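Peptidoglycan glycosyltransferase (Atopobium parvulum, PDB 4OVD) belongs to the penicillin-binding proteins, with a dimerisation domain joined to a penicillin-binding transpeptidase-type domain. Local coordinates at residues A[330-335]-A[350-355]; A[463-468]-A[486-491]. All blocks are in the same frame, centred on the assembly; numbering follows the deposited sequence.

Contact 1 of 2, residues A[330-335]-A[350-355]; sequences VTDDDW and RSSNVG
Asp332 faces the start of helix 353-364 and turns one carboxylate oxygen to the Val354 amide and the other to the Ser352 hydroxyl. Val354 N donates to Asp332 OD1 at 3.1 Å in an almost straight bond, 177°, approaching on the syn side and somewhat out of the carboxylate plane. OD2 turns its syn lone pair to the hydroxyl of Ser352, whose OG donates to it over 2.7 Å. That same OG accepts from Gly355 N at 2.9 Å, so Ser352 caps the helix as an acceptor while donating a hydrogen bond to the aspartate. An anionic side chain suits the amino end of a helix, where the dipole probably favours negative charge. Ser351, Ser352 and Asn353 spell the SxN motif of the penicillin-binding protein family, and Asn353 OD1 meets Lys298. Beside the polar grip, Val330 CG1 sits 3.7 Å from Asn353 CB, the two side chains crossing at about a right angle, and 4.1 Å from Val354 CG2. Val330 CG1 is anti to its own nitrogen (chi1 175°), which brings the methyl over the helix start. Farther out, one water donates to Asp332 OD2 and to Asp334 OD2, the latter at 2.7 Å, while Arg336 forms salt bridges with both aspartates.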
ATOM      1  N   VAL A 330      -6.780  26.378   7.561  1.00 53.33           N
ATOM      2  CA  VAL A 330      -7.008  25.234   6.685  1.00 42.94           C
ATOM      3  C   VAL A 330      -8.062  25.759   5.726  1.00 42.50           C
ATOM      4  O   VAL A 330      -8.962  26.503   6.130  1.00 39.80           O
ATOM      5  CB  VAL A 330      -7.483  24.029   7.477  1.00 44.15           C
ATOM      6  CG1 VAL A 330      -7.844  22.831   6.579  1.00 42.28           C
ATOM      7  CG2 VAL A 330      -6.400  23.644   8.437  1.00 46.82           C
ATOM      8  N   THR A 331      -7.920  25.402   4.456  1.00 37.77           N
ATOM      9  CA  THR A 331      -8.832  25.792   3.411  1.00 38.93           C
ATOM     10  C   THR A 331      -9.091  24.639   2.433  1.00 39.35           C
ATOM     11  O   THR A 331      -8.381  23.662   2.406  1.00 46.25           O
ATOM     12  CB  THR A 331      -8.259  26.938   2.532  1.00 46.08           C
ATOM     13  OG1 THR A 331      -6.987  26.521   2.001  1.00 44.52           O
ATOM     14  CG2 THR A 331      -8.113  28.212   3.287  1.00 48.25           C
ATOM     15  N   ASP A 332     -10.169  24.771   1.685  1.00 46.61           N
ATOM     16  CA  ASP A 332     -10.552  23.875   0.617  1.00 53.52           C
ATOM     17  C   ASP A 332     -10.363  24.673  -0.740  1.00 62.60           C
ATOM     18  O   ASP A 332     -10.728  25.869  -0.846  1.00 50.19           O
ATOM     19  CB  ASP A 332     -12.077  23.537   0.708  1.00 51.01           C
ATOM     20  CG  ASP A 332     -12.467  22.626   1.916  1.00 57.26           C
ATOM     21  OD1 ASP A 332     -11.529  22.039   2.447  1.00 39.36           O
ATOM     22  OD2 ASP A 332     -13.717  22.456   2.270  1.00 50.94           O
ATOM     23  N   ASP A 333      -9.840  24.015  -1.771  1.00 72.31           N
ATOM     24  CA  ASP A 333      -9.750  24.607  -3.149  1.00 79.02           C
ATOM     25  C   ASP A 333     -11.161  24.406  -3.801  1.00 79.74           C
ATOM     26  O   ASP A 333     -11.447  23.347  -4.386  1.00 67.10           O
ATOM     27  CB  ASP A 333      -8.636  23.916  -3.949  1.00 87.98           C
ATOM     28  CG  ASP A 333      -8.884  22.392  -4.134  1.00102.98           C
ATOM     29  OD1 ASP A 333      -9.885  21.869  -3.570  1.00 99.43           O
ATOM     30  OD2 ASP A 333      -8.060  21.706  -4.787  1.00115.54           O
ATOM     31  N   ASP A 334     -12.034  25.418  -3.718  1.00 56.01           N
ATOM     32  CA  ASP A 334     -13.440  25.235  -4.124  1.00 64.73           C
ATOM     33  C   ASP A 334     -14.117  26.519  -4.553  1.00 59.24           C
ATOM     34  O   ASP A 334     -13.475  27.576  -4.600  1.00 57.56           O
ATOM     35  CB  ASP A 334     -14.230  24.546  -2.951  1.00 61.33           C
ATOM     36  CG  ASP A 334     -14.183  25.362  -1.620  1.00 74.19           C
ATOM     37  OD1 ASP A 334     -13.707  26.525  -1.607  1.00 58.74           O
ATOM     38  OD2 ASP A 334     -14.612  24.828  -0.568  1.00 60.65           O
ATOM     39  N   TRP A 335     -15.430  26.453  -4.753  1.00 56.35           N
ATOM     40  CA  TRP A 335     -16.175  27.599  -5.315  1.00 61.52           C
ATOM     41  C   TRP A 335     -16.887  28.498  -4.323  1.00 60.82           C
ATOM     42  O   TRP A 335     -17.018  29.690  -4.546  1.00 57.40           O
ATOM     43  CB  TRP A 335     -17.180  27.076  -6.388  1.00 57.09           C
ATOM     44  CG  TRP A 335     -16.411  26.471  -7.464  1.00 52.75           C
ATOM     45  CD1 TRP A 335     -15.693  27.135  -8.438  1.00 60.19           C
ATOM     46  CD2 TRP A 335     -16.093  25.099  -7.596  1.00 51.25           C
ATOM     47  NE1 TRP A 335     -14.952  26.228  -9.173  1.00 60.55           N
ATOM     48  CE2 TRP A 335     -15.189  24.974  -8.684  1.00 57.13           C
ATOM     49  CE3 TRP A 335     -16.463  23.964  -6.896  1.00 52.95           C
ATOM     50  CZ2 TRP A 335     -14.702  23.745  -9.111  1.00 61.32           C
ATOM     51  CZ3 TRP A 335     -15.963  22.752  -7.303  1.00 56.87           C
ATOM     52  CH2 TRP A 335     -15.093  22.647  -8.409  1.00 61.69           C
ATOM     53  N   ARG A 350     -16.407  15.284  -1.675  1.00 31.34           N
ATOM     54  CA  ARG A 350     -15.605  16.381  -2.166  1.00 34.77           C
ATOM     55  C   ARG A 350     -14.196  16.545  -1.566  1.00 35.01           C
ATOM     56  O   ARG A 350     -13.450  17.390  -1.968  1.00 41.67           O
ATOM     57  CB  ARG A 350     -16.393  17.654  -2.000  1.00 37.21           C
ATOM     58  CG  ARG A 350     -16.435  18.192  -0.619  1.00 48.68           C
ATOM     59  CD  ARG A 350     -16.979  19.603  -0.594  1.00 46.71           C
ATOM     60  NE  ARG A 350     -18.269  19.726  -1.243  1.00 55.91           N
ATOM     61  CZ  ARG A 350     -18.611  20.713  -2.044  1.00 57.01           C
ATOM     62  NH1 ARG A 350     -17.759  21.680  -2.297  1.00 58.66           N
ATOM     63  NH2 ARG A 350     -19.801  20.736  -2.583  1.00 57.13           N
ATOM     64  N   SER A 351     -13.852  15.721  -0.611  1.00 31.94           N
ATOM     65  CA  SER A 351     -12.583  15.791   0.047  1.00 34.38           C
ATOM     66  C   SER A 351     -12.336  17.132   0.676  1.00 37.62           C
ATOM     67  O   SER A 351     -11.419  17.821   0.339  1.00 36.56           O
ATOM     68  CB  SER A 351     -11.461  15.410  -0.880  1.00 33.58           C
ATOM     69  OG  SER A 351     -10.416  14.921  -0.124  1.00 34.01           O
ATOM     70  N   SER A 352     -13.180  17.495   1.601  1.00 33.01           N
ATOM     71  CA  SER A 352     -12.984  18.785   2.335  1.00 34.07           C
ATOM     72  C   SER A 352     -11.987  18.672   3.503  1.00 36.64           C
ATOM     73  O   SER A 352     -12.244  17.985   4.519  1.00 31.35           O
ATOM     74  CB  SER A 352     -14.326  19.186   2.924  1.00 33.90           C
ATOM     75  OG  SER A 352     -14.274  20.287   3.834  1.00 30.85           O
ATOM     76  N   ASN A 353     -10.865  19.352   3.374  1.00 29.32           N
ATOM     77  CA  ASN A 353      -9.929  19.422   4.465  1.00 35.19           C
ATOM     78  C   ASN A 353     -10.493  20.134   5.638  1.00 31.67           C
ATOM     79  O   ASN A 353     -10.218  19.742   6.776  1.00 33.49           O
ATOM     80  CB  ASN A 353      -8.625  20.158   4.075  1.00 36.65           C
ATOM     81  CG  ASN A 353      -7.842  19.392   3.049  1.00 36.50           C
ATOM     82  OD1 ASN A 353      -7.847  18.165   3.020  1.00 39.33           O
ATOM     83  ND2 ASN A 353      -7.102  20.096   2.290  1.00 40.53           N
ATOM     84  N   VAL A 354     -11.204  21.225   5.378  1.00 29.24           N
ATOM     85  CA  VAL A 354     -11.804  21.975   6.452  1.00 32.26           C
ATOM     86  C   VAL A 354     -12.767  21.132   7.290  1.00 33.46           C
ATOM     87  O   VAL A 354     -12.738  21.163   8.504  1.00 30.03           O
ATOM     88  CB  VAL A 354     -12.535  23.217   5.945  1.00 34.33           C
ATOM     89  CG1 VAL A 354     -13.178  23.956   7.119  1.00 38.14           C
ATOM     90  CG2 VAL A 354     -11.545  24.185   5.297  1.00 37.05           C
ATOM     91  N   GLY A 355     -13.577  20.341   6.620  1.00 32.89           N
ATOM     92  CA  GLY A 355     -14.569  19.497   7.307  1.00 32.10           C
ATOM     93  C   GLY A 355     -13.840  18.475   8.171  1.00 33.08           C
ATOM     94  O   GLY A 355     -14.269  18.223   9.310  1.00 37.89           O
TER
HETATM   95  O   HOH W   1     -15.058  22.173  -0.420  1.00 40.63           O
HETATM   96  O   HOH W   2      -9.925  20.558   1.049  1.00 51.20           O
HETATM   97  O   HOH W   3     -18.066  24.669  -3.432  1.00 34.20           O

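Contact 2 of 2, residues A[463-468]-A[486-491]; sequences AELDMM and TVAGKT
Met468, a selenomethionine here, lies over the backbone of the strand at Ala488 and Gly489. Its CB packs 3.7 Å from Ala488 CB, and a bend at the last torsion (chi3 67°) brings CE against the strand, 3.6 Å from Gly489 CA. The methyl thus rests on the main chain, a surface that the flexible, unbranched side chain follows readily. The Met468 backbone adds a polar tie: Gly489 N donates to Met468 O at 3.0 Å with an angle of 158° at the hydrogen, from above the carbonyl plane and not along a lone pair. Ala488 CA also turns a C-H toward that oxygen, at 3.5 Å. One turn earlier, Leu465 reaches Ala488 CB with CD2 at 4.0 Å, so the small alanine methyl is held between two helix residues. The axes of 463-468 and 487-491 approach to 6.6 Å and cross at 74°. Tyr425 of helix 418-429 also touches Met468. The arrangement lays helix 458-474 across an edge strand of the five-stranded antiparallel sheet, the strand that carries Lys490 and Thr491, the start of the KTG motif characteristic of penicillin-binding proteins.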
ATOM      1  N   ALA A 463     -20.423   1.532   7.051  1.00 37.16           N
ATOM      2  CA  ALA A 463     -20.756   2.936   6.855  1.00 36.28           C
ATOM      3  C   ALA A 463     -19.599   3.588   6.044  1.00 37.69           C
ATOM      4  O   ALA A 463     -19.850   4.344   5.143  1.00 35.29           O
ATOM      5  CB  ALA A 463     -20.922   3.629   8.201  1.00 41.06           C
ATOM      6  N   GLU A 464     -18.335   3.221   6.322  1.00 33.54           N
ATOM      7  CA  GLU A 464     -17.231   3.762   5.568  1.00 32.06           C
ATOM      8  C   GLU A 464     -17.254   3.312   4.082  1.00 34.88           C
ATOM      9  O   GLU A 464     -16.986   4.135   3.166  1.00 32.42           O
ATOM     10  CB  GLU A 464     -15.919   3.397   6.185  1.00 32.61           C
ATOM     11  CG  GLU A 464     -15.678   4.024   7.536  1.00 36.04           C
ATOM     12  CD  GLU A 464     -15.406   5.529   7.483  1.00 40.44           C
ATOM     13  OE1 GLU A 464     -14.627   6.011   6.614  1.00 45.02           O
ATOM     14  OE2 GLU A 464     -15.988   6.238   8.341  1.00 46.51           O
ATOM     15  N   LEU A 465     -17.531   2.041   3.826  1.00 31.65           N
ATOM     16  CA  LEU A 465     -17.616   1.579   2.462  1.00 33.45           C
ATOM     17  C   LEU A 465     -18.720   2.331   1.714  1.00 37.34           C
ATOM     18  O   LEU A 465     -18.549   2.683   0.524  1.00 35.43           O
ATOM     19  CB  LEU A 465     -17.928   0.084   2.379  1.00 40.07           C
ATOM     20  CG  LEU A 465     -16.814  -0.919   2.648  1.00 41.21           C
ATOM     21  CD1 LEU A 465     -17.388  -2.363   2.668  1.00 41.86           C
ATOM     22  CD2 LEU A 465     -15.677  -0.773   1.629  1.00 37.73           C
ATOM     23  N   ASP A 466     -19.859   2.529   2.391  1.00 34.62           N
ATOM     24  CA  ASP A 466     -20.948   3.292   1.807  1.00 35.22           C
ATOM     25  C   ASP A 466     -20.467   4.684   1.380  1.00 36.75           C
ATOM     26  O   ASP A 466     -20.764   5.142   0.286  1.00 30.30           O
ATOM     27  CB  ASP A 466     -22.157   3.408   2.731  1.00 41.96           C
ATOM     28  CG  ASP A 466     -23.389   3.930   1.993  1.00 44.70           C
ATOM     29  OD1 ASP A 466     -23.910   3.184   1.141  1.00 55.92           O
ATOM     30  OD2 ASP A 466     -23.830   5.075   2.257  1.00 45.89           O
HETATM   31  N   MSE A 467     -19.714   5.352   2.224  1.00 32.64           N
HETATM   32  CA  MSE A 467     -19.229   6.657   1.872  1.00 34.41           C
HETATM   33  C   MSE A 467     -18.183   6.583   0.785  1.00 37.40           C
HETATM   34  O   MSE A 467     -18.183   7.407  -0.093  1.00 34.13           O
HETATM   35  CB  MSE A 467     -18.689   7.497   3.013  1.00 34.72           C
HETATM   36  CG  MSE A 467     -19.766   7.716   4.030  1.00 35.38           C
HETATM   37 SE   MSE A 467     -19.192   8.855   5.515  0.84 35.90          SE
HETATM   38  CE  MSE A 467     -18.093   7.575   6.538  1.00 37.14           C
HETATM   39  N   MSE A 468     -17.340   5.557   0.789  1.00 34.26           N
HETATM   40  CA  MSE A 468     -16.303   5.419  -0.236  1.00 30.55           C
HETATM   41  C   MSE A 468     -16.948   5.113  -1.553  1.00 33.91           C
HETATM   42  O   MSE A 468     -16.383   5.400  -2.590  1.00 32.78           O
HETATM   43  CB  MSE A 468     -15.343   4.347   0.146  1.00 29.26           C
HETATM   44  CG  MSE A 468     -14.522   4.898   1.301  1.00 32.51           C
HETATM   45 SE   MSE A 468     -13.499   3.339   1.964  0.83 35.82          SE
HETATM   46  CE  MSE A 468     -12.302   2.985   0.464  1.00 39.85           C
ATOM     47  N   THR A 486     -18.772  -2.781  -8.444  1.00 47.84           N
ATOM     48  CA  THR A 486     -18.962  -1.744  -7.422  1.00 46.25           C
ATOM     49  C   THR A 486     -17.576  -1.386  -6.980  1.00 38.69           C
ATOM     50  O   THR A 486     -16.790  -2.259  -6.820  1.00 41.43           O
ATOM     51  CB  THR A 486     -19.734  -2.251  -6.199  1.00 51.71           C
ATOM     52  OG1 THR A 486     -21.066  -2.559  -6.579  1.00 51.45           O
ATOM     53  CG2 THR A 486     -19.769  -1.189  -5.137  1.00 55.13           C
ATOM     54  N   VAL A 487     -17.255  -0.109  -6.902  1.00 40.64           N
ATOM     55  CA  VAL A 487     -15.925   0.367  -6.466  1.00 36.94           C
ATOM     56  C   VAL A 487     -16.136   1.371  -5.356  1.00 37.07           C
ATOM     57  O   VAL A 487     -16.888   2.323  -5.510  1.00 37.64           O
ATOM     58  CB  VAL A 487     -15.157   1.015  -7.624  1.00 35.47           C
ATOM     59  CG1 VAL A 487     -13.820   1.642  -7.192  1.00 36.77           C
ATOM     60  CG2 VAL A 487     -14.955  -0.006  -8.701  1.00 39.44           C
ATOM     61  N   ALA A 488     -15.554   1.085  -4.196  1.00 31.84           N
ATOM     62  CA  ALA A 488     -15.586   1.999  -3.081  1.00 32.33           C
ATOM     63  C   ALA A 488     -14.124   2.497  -3.000  1.00 32.11           C
ATOM     64  O   ALA A 488     -13.207   1.698  -2.988  1.00 34.22           O
ATOM     65  CB  ALA A 488     -15.939   1.253  -1.831  1.00 34.09           C
ATOM     66  N   GLY A 489     -13.898   3.786  -3.025  1.00 31.68           N
ATOM     67  CA  GLY A 489     -12.558   4.238  -2.952  1.00 32.97           C
ATOM     68  C   GLY A 489     -12.393   5.678  -2.545  1.00 34.72           C
ATOM     69  O   GLY A 489     -13.354   6.364  -2.245  1.00 36.50           O
ATOM     70  N   LYS A 490     -11.139   6.136  -2.586  1.00 31.37           N
ATOM     71  CA  LYS A 490     -10.813   7.473  -2.199  1.00 29.19           C
ATOM     72  C   LYS A 490      -9.549   7.971  -2.931  1.00 31.75           C
ATOM     73  O   LYS A 490      -8.585   7.225  -3.043  1.00 29.81           O
ATOM     74  CB  LYS A 490     -10.540   7.515  -0.690  1.00 28.98           C
ATOM     75  CG  LYS A 490     -10.236   8.919  -0.218  1.00 31.15           C
ATOM     76  CD  LYS A 490     -11.470   9.802  -0.178  1.00 34.24           C
ATOM     77  CE  LYS A 490     -11.203  11.210   0.371  1.00 31.68           C
ATOM     78  NZ  LYS A 490     -10.495  11.982  -0.671  1.00 33.92           N
ATOM     79  N   THR A 491      -9.628   9.213  -3.434  1.00 29.06           N
ATOM     80  CA  THR A 491      -8.525   9.896  -4.039  1.00 31.52           C
ATOM     81  C   THR A 491      -7.712  10.590  -2.955  1.00 34.17           C
ATOM     82  O   THR A 491      -8.165  10.839  -1.865  1.00 31.52           O
ATOM     83  CB  THR A 491      -9.007  10.964  -4.988  1.00 32.61           C
ATOM     84  OG1 THR A 491     -10.010  11.763  -4.342  1.00 33.18           O
ATOM     85  CG2 THR A 491      -9.610  10.337  -6.252  1.00 35.98           C
TER

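In the fold
Both contacts belong to the transpeptidase-family domain but hold different elements. Contact 2 is buried: a helix and a sheet strand meet mainly through apolar groups, with one backbone hydrogen bond between them. Contact 1 is only partly buried and lies farther from the centre of the chain; there a short hairpin strand and the loop after it meet a helix start through a carboxylate, a hydroxyl, a backbone amide and ordered water, with a little valine packing beside them. Their centres are about 19 Å apart, yet the two touch where family motifs converge: Ser351 OG and Lys490 NZ lie 3.0 Å apart in a probable hydrogen bond, joining the SxN loop to the KTG strand.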